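Local coordinates for fimbria adhesin protein (Klebsiella pneumoniae, PDB 3U4K) that serves as the receptor-binding domain of the MrkD fimbrial adhesin, a pilus-borne protein that binds human collagen V, at residues 37-42 with 55-60; 103-108 with 137-142. All blocks are in the same frame, centred on the assembly; numbering follows the deposited sequence.

From the N terminus, contact 1 comes first: residues 55-60 return to 37-42 and close a loop of 12 residues. Contact 2 follows it in series, without nesting or crossing, when 137-142 rejoins 103-108 after 28 residues, 18 of them in strands. Contact 1 packs the lead-in to strand 40-43 and the strand's Val42, from a different sheet, onto strand 53-61; contact 2 pairs strands 103-111 and 133-141. Strands 53-61 and 133-141 are neighbours, and the two contacts, centred about 11 Å apart, meet there. Ala55 O lies 2.8 Å from Ile139 N, a probable hydrogen bond, and Met39 SE packs on Ile139 CD1, which ties both contacts into one jelly-roll body.

Contact 1: residues 37-42 with 55-60; sequences MAMGRV and ATKTWT
Met39, a selenomethionine, sets its CG anti to its own carbonyl carbon and then bends at chi3 (57°), a course that carries its methyl CE to strand residues Ala55 to Lys57. Trp59 likewise has CG beside its backbone N (chi1 -56°), which places the indole on this side, and chi2 (-99°) turns its CZ2/CH2 edge to Met37, also a selenomethionine. Met39 and Lys57 run antiparallel alongside one another: Met39 CG lies 3.7 Å from Lys57 CD, while Met39 SE rests 3.8 Å from Lys57 CB. Farther along, Met39 CE reaches Ala55 CB at 3.8 Å and approaches Thr56 O. Val42 adds a second apolar touch to the same alanine, with CG1 at 4.1 Å from Ala55 CB.

The indole is layered. Met37 CG lies over one face, with Met37 CB 3.8 Å from Trp59 CH2, and the two side chains are roughly perpendicular. Over the opposite face sits Lys57 CG, 3.7 Å above the Trp59 ring plane and offset toward the rim. Ala38 O comes to the ring edge, near its plane, and meets the aliphatic part of Lys57 at CD, 3.4 Å away. The two backbones stay apart: the CA atoms of Met39 and Lys57 are 7.1 Å from each other, too far for a beta ladder. Residues 37-42 instead make backbone hydrogen bonds elsewhere, Met37 with Ser169 and Val42 with Thr176.

The contact is therefore a mostly apolar junction between parts of two sheets of the jelly roll. With no hydrogen bond linking the segments and 339 Å² buried between them, its hold probably rests on van der Waals contact in two patches: Met37 against the indole, and Met39 along Lys57 to Ala55, where Val42 joins it.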
HETATM    1  N   MSE A  37       7.228   2.566   4.550  1.00 62.47           N
HETATM    2  CA  MSE A  37       6.928   1.147   4.771  1.00 65.01           C
HETATM    3  C   MSE A  37       8.148   0.300   5.060  1.00 66.06           C
HETATM    4  O   MSE A  37       8.222  -0.853   4.632  1.00 66.38           O
HETATM    5  CB  MSE A  37       6.161   0.609   3.561  1.00 66.09           C
HETATM    6  CG  MSE A  37       4.828   1.337   3.378  1.00 70.52           C
HETATM    7 SE   MSE A  37       3.701   0.467   2.008  1.00 75.42          SE
HETATM    8  CE  MSE A  37       4.891   0.694   0.452  1.00 73.38           C
ATOM      9  N   ALA A  38       9.105   0.857   5.801  1.00 67.09           N
ATOM     10  CA  ALA A  38      10.353   0.162   6.132  1.00 68.93           C
ATOM     11  C   ALA A  38      10.105  -1.121   6.925  1.00 71.15           C
ATOM     12  O   ALA A  38       9.481  -1.093   7.989  1.00 71.55           O
ATOM     13  CB  ALA A  38      11.294   1.088   6.891  1.00 68.56           C
HETATM   14  N   MSE A  39      10.593  -2.241   6.391  1.00 72.60           N
HETATM   15  CA  MSE A  39      10.395  -3.554   7.014  1.00 71.85           C
HETATM   16  C   MSE A  39      11.709  -4.200   7.369  1.00 70.19           C
HETATM   17  O   MSE A  39      11.739  -5.167   8.128  1.00 70.78           O
HETATM   18  CB  MSE A  39       9.579  -4.469   6.098  1.00 72.87           C
HETATM   19  CG  MSE A  39       8.126  -4.000   6.001  1.00 77.76           C
HETATM   20 SE   MSE A  39       6.880  -5.428   5.426  1.00 82.79          SE
HETATM   21  CE  MSE A  39       7.255  -6.745   6.847  1.00 81.45           C
ATOM     22  N   GLY A  40      12.805  -3.670   6.832  1.00 69.18           N
ATOM     23  CA  GLY A  40      14.136  -4.234   7.058  1.00 68.34           C
ATOM     24  C   GLY A  40      14.400  -5.516   6.282  1.00 69.71           C
ATOM     25  O   GLY A  40      13.853  -5.725   5.191  1.00 66.76           O
ATOM     26  N   ARG A  41      15.232  -6.380   6.859  1.00 70.45           N
ATOM     27  CA  ARG A  41      15.695  -7.600   6.197  1.00 69.50           C
ATOM     28  C   ARG A  41      14.763  -8.781   6.469  1.00 67.62           C
ATOM     29  O   ARG A  41      14.354  -9.009   7.608  1.00 68.26           O
ATOM     30  CB  ARG A  41      17.117  -7.919   6.662  1.00 73.36           C
ATOM     31  CG  ARG A  41      17.913  -8.815   5.729  1.00 79.61           C
ATOM     32  CD  ARG A  41      19.376  -8.857   6.147  1.00 83.31           C
ATOM     33  NE  ARG A  41      20.104  -9.950   5.507  1.00 88.03           N
ATOM     34  CZ  ARG A  41      20.198 -11.186   5.997  1.00 91.28           C
ATOM     35  NH1 ARG A  41      19.605 -11.508   7.143  1.00 90.42           N
ATOM     36  NH2 ARG A  41      20.886 -12.109   5.335  1.00 91.87           N
ATOM     37  N   VAL A  42      14.430  -9.528   5.417  1.00 65.05           N
ATOM     38  CA  VAL A  42      13.505 -10.664   5.524  1.00 65.14           C
ATOM     39  C   VAL A  42      14.063 -11.910   4.824  1.00 65.73           C
ATOM     40  O   VAL A  42      14.481 -11.841   3.665  1.00 64.60           O
ATOM     41  CB  VAL A  42      12.113 -10.319   4.937  1.00 64.71           C
ATOM     42  CG1 VAL A  42      11.196 -11.538   4.934  1.00 65.34           C
ATOM     43  CG2 VAL A  42      11.463  -9.175   5.704  1.00 64.74           C
ATOM     44  N   ALA A  55       6.056 -12.155   5.295  1.00 62.99           N
ATOM     45  CA  ALA A  55       6.153 -11.137   6.336  1.00 63.29           C
ATOM     46  C   ALA A  55       5.037 -10.106   6.193  1.00 63.49           C
ATOM     47  O   ALA A  55       4.548  -9.851   5.088  1.00 64.27           O
ATOM     48  CB  ALA A  55       7.515 -10.464   6.302  1.00 62.10           C
ATOM     49  N   THR A  56       4.638  -9.525   7.321  1.00 62.91           N
ATOM     50  CA  THR A  56       3.585  -8.516   7.353  1.00 63.23           C
ATOM     51  C   THR A  56       3.960  -7.365   8.288  1.00 63.68           C
ATOM     52  O   THR A  56       4.677  -7.564   9.275  1.00 64.59           O
ATOM     53  CB  THR A  56       2.220  -9.134   7.747  1.00 63.85           C
ATOM     54  OG1 THR A  56       1.186  -8.155   7.603  1.00 65.97           O
ATOM     55  CG2 THR A  56       2.229  -9.647   9.184  1.00 63.96           C
ATOM     56  N   LYS A  57       3.490  -6.161   7.968  1.00 64.07           N
ATOM     57  CA  LYS A  57       3.689  -5.006   8.848  1.00 65.39           C
ATOM     58  C   LYS A  57       2.490  -4.064   8.826  1.00 65.48           C
ATOM     59  O   LYS A  57       1.912  -3.802   7.768  1.00 66.01           O
ATOM     60  CB  LYS A  57       4.970  -4.251   8.495  1.00 65.45           C
ATOM     61  CG  LYS A  57       5.554  -3.470   9.660  1.00 66.44           C
ATOM     62  CD  LYS A  57       6.960  -2.973   9.357  1.00 67.04           C
ATOM     63  CE  LYS A  57       7.807  -2.885  10.617  1.00 67.65           C
ATOM     64  NZ  LYS A  57       7.167  -2.068  11.684  1.00 66.16           N
ATOM     65  N   THR A  58       2.138  -3.550  10.002  1.00 64.06           N
ATOM     66  CA  THR A  58       0.958  -2.704  10.163  1.00 63.31           C
ATOM     67  C   THR A  58       1.288  -1.373  10.836  1.00 62.19           C
ATOM     68  O   THR A  58       1.869  -1.341  11.919  1.00 62.21           O
ATOM     69  CB  THR A  58      -0.158  -3.448  10.929  1.00 61.64           C
ATOM     70  OG1 THR A  58      -0.709  -4.461  10.083  1.00 62.38           O
ATOM     71  CG2 THR A  58      -1.269  -2.507  11.352  1.00 60.42           C
ATOM     72  N   TRP A  59       0.917  -0.283  10.170  1.00 62.15           N
ATOM     73  CA  TRP A  59       1.005   1.052  10.744  1.00 64.97           C
ATOM     74  C   TRP A  59      -0.368   1.573  11.053  1.00 67.55           C
ATOM     75  O   TRP A  59      -1.317   1.332  10.305  1.00 66.91           O
ATOM     76  CB  TRP A  59       1.706   2.004   9.790  1.00 64.74           C
ATOM     77  CG  TRP A  59       3.078   1.543   9.384  1.00 64.31           C
ATOM     78  CD1 TRP A  59       4.299   1.954   9.904  1.00 64.25           C
ATOM     79  CD2 TRP A  59       3.415   0.560   8.348  1.00 65.30           C
ATOM     80  NE1 TRP A  59       5.337   1.313   9.280  1.00 65.86           N
ATOM     81  CE2 TRP A  59       4.877   0.461   8.339  1.00 65.36           C
ATOM     82  CE3 TRP A  59       2.680  -0.222   7.461  1.00 66.02           C
ATOM     83  CZ2 TRP A  59       5.549  -0.388   7.473  1.00 64.90           C
ATOM     84  CZ3 TRP A  59       3.372  -1.076   6.593  1.00 64.84           C
ATOM     85  CH2 TRP A  59       4.772  -1.152   6.599  1.00 63.99           C
ATOM     86  N   THR A  60      -0.484   2.292  12.164  1.00 70.23           N
ATOM     87  CA  THR A  60      -1.752   2.902  12.542  1.00 75.18           C
ATOM     88  C   THR A  60      -1.700   4.422  12.366  1.00 78.45           C
ATOM     89  O   THR A  60      -0.641   5.043  12.505  1.00 74.76           O
ATOM     90  CB  THR A  60      -2.153   2.556  13.996  1.00 76.02           C
ATOM     91  OG1 THR A  60      -1.217   3.143  14.911  1.00 76.46           O
ATOM     92  CG2 THR A  60      -2.192   1.042  14.211  1.00 74.23           C
TER

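Contact 2: residues 103-108 with 137-142; sequences IGLRFS and LDIIKT
Phe107 and Leu137 extend together from one face of an antiparallel ladder, part of the jelly-roll beta barrel. Leu137 CD1 sits obliquely to the phenyl ring, 3.5 Å from Phe107 CE2, and also meets Leu105 CD2 at 3.8 Å. Leu105 CD2 in turn reaches Ile139 CG1, and Ile103 CG2 faces Ile139 CG2, which completes an apolar row packed on Met39, Ile54 and Ile177 from other parts of the chain.

Backbone bonds fix the register. Gly104 pairs with Ile140 and Arg106 with Asp138, two hydrogen bonds in each pair; Gly104 N to Ile140 O measures 2.8 Å. The strands run at 150° to each other.

On the other face, Arg106 and Asp138 head out next to one another, with their guanidinium and carboxylate planes 64° apart. A bend at chi3 folds the Arg106 chain back to its partner, while Ile140 CD1 lies over one guanidinium face. Asp138 OD1 is taken by the Thr56 hydroxyl, so each carboxylate oxygen has its own partner. In the salt bridge Asp138 OD2 lies near the guanidinium plane, and Arg106 NH2, 2.7 Å away, meets it on the anti side but tilted 27° out of the carboxylate plane.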
ATOM      1  N   ILE A 103       7.829 -13.010  -5.573  1.00 75.30           N
ATOM      2  CA  ILE A 103       7.558 -12.100  -4.459  1.00 73.12           C
ATOM      3  C   ILE A 103       6.362 -11.199  -4.760  1.00 70.61           C
ATOM      4  O   ILE A 103       6.382 -10.424  -5.718  1.00 70.17           O
ATOM      5  CB  ILE A 103       8.811 -11.275  -4.074  1.00 73.88           C
ATOM      6  CG1 ILE A 103       9.916 -12.189  -3.516  1.00 76.33           C
ATOM      7  CG2 ILE A 103       8.470 -10.174  -3.077  1.00 74.29           C
ATOM      8  CD1 ILE A 103       9.531 -13.028  -2.311  1.00 74.39           C
ATOM      9  N   GLY A 104       5.326 -11.319  -3.932  1.00 69.29           N
ATOM     10  CA  GLY A 104       4.095 -10.545  -4.090  1.00 70.02           C
ATOM     11  C   GLY A 104       3.868  -9.493  -3.018  1.00 69.25           C
ATOM     12  O   GLY A 104       4.442  -9.560  -1.929  1.00 69.86           O
ATOM     13  N   LEU A 105       3.024  -8.515  -3.335  1.00 68.03           N
ATOM     14  CA  LEU A 105       2.686  -7.442  -2.403  1.00 64.75           C
ATOM     15  C   LEU A 105       1.184  -7.173  -2.379  1.00 63.71           C
ATOM     16  O   LEU A 105       0.549  -7.052  -3.429  1.00 62.49           O
ATOM     17  CB  LEU A 105       3.448  -6.158  -2.746  1.00 62.73           C
ATOM     18  CG  LEU A 105       4.961  -6.109  -2.504  1.00 64.72           C
ATOM     19  CD1 LEU A 105       5.512  -4.754  -2.910  1.00 64.46           C
ATOM     20  CD2 LEU A 105       5.324  -6.399  -1.055  1.00 66.87           C
ATOM     21  N   ARG A 106       0.627  -7.094  -1.172  1.00 63.82           N
ATOM     22  CA  ARG A 106      -0.775  -6.739  -0.986  1.00 63.54           C
ATOM     23  C   ARG A 106      -0.909  -5.610   0.038  1.00 63.72           C
ATOM     24  O   ARG A 106      -0.418  -5.710   1.165  1.00 63.19           O
ATOM     25  CB  ARG A 106      -1.596  -7.963  -0.575  1.00 63.45           C
ATOM     26  CG  ARG A 106      -3.105  -7.790  -0.715  1.00 65.63           C
ATOM     27  CD  ARG A 106      -3.855  -9.049  -0.304  1.00 67.13           C
ATOM     28  NE  ARG A 106      -3.424  -9.517   1.014  1.00 71.83           N
ATOM     29  CZ  ARG A 106      -3.601 -10.751   1.481  1.00 72.98           C
ATOM     30  NH1 ARG A 106      -4.212 -11.674   0.745  1.00 73.82           N
ATOM     31  NH2 ARG A 106      -3.161 -11.063   2.693  1.00 70.95           N
ATOM     32  N   PHE A 107      -1.569  -4.533  -0.377  1.00 65.60           N
ATOM     33  CA  PHE A 107      -1.777  -3.364   0.473  1.00 65.08           C
ATOM     34  C   PHE A 107      -3.235  -3.303   0.887  1.00 65.16           C
ATOM     35  O   PHE A 107      -4.132  -3.394   0.044  1.00 66.11           O
ATOM     36  CB  PHE A 107      -1.406  -2.079  -0.267  1.00 63.52           C
ATOM     37  CG  PHE A 107      -0.103  -2.154  -1.010  1.00 64.61           C
ATOM     38  CD1 PHE A 107      -0.043  -2.717  -2.285  1.00 64.60           C
ATOM     39  CD2 PHE A 107       1.063  -1.649  -0.446  1.00 64.81           C
ATOM     40  CE1 PHE A 107       1.156  -2.783  -2.976  1.00 62.84           C
ATOM     41  CE2 PHE A 107       2.267  -1.709  -1.135  1.00 64.79           C
ATOM     42  CZ  PHE A 107       2.312  -2.278  -2.400  1.00 63.97           C
ATOM     43  N   SER A 108      -3.467  -3.154   2.187  1.00 65.54           N
ATOM     44  CA  SER A 108      -4.820  -3.103   2.722  1.00 66.91           C
ATOM     45  C   SER A 108      -4.962  -2.015   3.781  1.00 67.01           C
ATOM     46  O   SER A 108      -3.984  -1.607   4.410  1.00 66.99           O
ATOM     47  CB  SER A 108      -5.222  -4.463   3.299  1.00 66.58           C
ATOM     48  OG  SER A 108      -4.435  -4.780   4.435  1.00 69.04           O
ATOM     49  N   LEU A 137       0.827  -3.834   4.978  1.00 65.75           N
ATOM     50  CA  LEU A 137       1.567  -4.383   3.846  1.00 65.26           C
ATOM     51  C   LEU A 137       1.821  -5.876   4.052  1.00 66.34           C
ATOM     52  O   LEU A 137       2.293  -6.300   5.111  1.00 65.36           O
ATOM     53  CB  LEU A 137       2.888  -3.631   3.654  1.00 64.02           C
ATOM     54  CG  LEU A 137       3.885  -4.129   2.600  1.00 65.38           C
ATOM     55  CD1 LEU A 137       3.307  -4.064   1.194  1.00 65.25           C
ATOM     56  CD2 LEU A 137       5.190  -3.351   2.670  1.00 64.83           C
ATOM     57  N   ASP A 138       1.491  -6.666   3.035  1.00 68.81           N
ATOM     58  CA  ASP A 138       1.707  -8.109   3.069  1.00 70.89           C
ATOM     59  C   ASP A 138       2.706  -8.536   2.007  1.00 71.28           C
ATOM     60  O   ASP A 138       2.559  -8.190   0.831  1.00 71.06           O
ATOM     61  CB  ASP A 138       0.391  -8.863   2.858  1.00 73.25           C
ATOM     62  CG  ASP A 138      -0.462  -8.929   4.113  1.00 76.10           C
ATOM     63  OD1 ASP A 138       0.060  -8.661   5.218  1.00 76.83           O
ATOM     64  OD2 ASP A 138      -1.661  -9.261   3.992  1.00 77.71           O
ATOM     65  N   ILE A 139       3.725  -9.278   2.431  1.00 70.07           N
ATOM     66  CA  ILE A 139       4.662  -9.904   1.502  1.00 67.42           C
ATOM     67  C   ILE A 139       4.267 -11.369   1.304  1.00 66.96           C
ATOM     68  O   ILE A 139       4.275 -12.162   2.250  1.00 66.41           O
ATOM     69  CB  ILE A 139       6.123  -9.769   1.975  1.00 65.90           C
ATOM     70  CG1 ILE A 139       6.499  -8.290   2.115  1.00 63.51           C
ATOM     71  CG2 ILE A 139       7.063 -10.458   0.995  1.00 67.78           C
ATOM     72  CD1 ILE A 139       7.775  -8.044   2.891  1.00 61.47           C
ATOM     73  N   ILE A 140       3.912 -11.702   0.064  1.00 65.80           N
ATOM     74  CA  ILE A 140       3.354 -13.006  -0.288  1.00 67.31           C
ATOM     75  C   ILE A 140       4.341 -13.807  -1.133  1.00 69.41           C
ATOM     76  O   ILE A 140       5.043 -13.242  -1.981  1.00 67.53           O
ATOM     77  CB  ILE A 140       2.035 -12.845  -1.090  1.00 67.38           C
ATOM     78  CG1 ILE A 140       1.077 -11.848  -0.410  1.00 67.15           C
ATOM     79  CG2 ILE A 140       1.369 -14.195  -1.360  1.00 65.08           C
ATOM     80  CD1 ILE A 140       0.583 -12.250   0.966  1.00 67.32           C
ATOM     81  N   LYS A 141       4.390 -15.119  -0.893  1.00 70.33           N
ATOM     82  CA  LYS A 141       5.154 -16.040  -1.730  1.00 72.28           C
ATOM     83  C   LYS A 141       4.355 -16.403  -2.989  1.00 73.45           C
ATOM     84  O   LYS A 141       3.373 -17.148  -2.919  1.00 69.73           O
ATOM     85  CB  LYS A 141       5.536 -17.291  -0.934  1.00 76.05           C
ATOM     86  CG  LYS A 141       6.575 -18.177  -1.606  1.00 76.87           C
ATOM     87  CD  LYS A 141       7.174 -19.174  -0.628  1.00 77.62           C
ATOM     88  CE  LYS A 141       8.230 -20.048  -1.291  1.00 78.29           C
ATOM     89  NZ  LYS A 141       8.973 -20.873  -0.296  1.00 78.27           N
ATOM     90  N   THR A 142       4.790 -15.857  -4.128  1.00 78.02           N
ATOM     91  CA  THR A 142       4.098 -15.997  -5.419  1.00 83.77           C
ATOM     92  C   THR A 142       4.398 -17.333  -6.102  1.00 87.68           C
ATOM     93  O   THR A 142       3.507 -17.954  -6.682  1.00 88.75           O
ATOM     94  CB  THR A 142       4.477 -14.845  -6.381  1.00 86.64           C
ATOM     95  OG1 THR A 142       4.197 -13.584  -5.763  1.00 90.05           O
ATOM     96  CG2 THR A 142       3.720 -14.941  -7.709  1.00 88.81           C
TER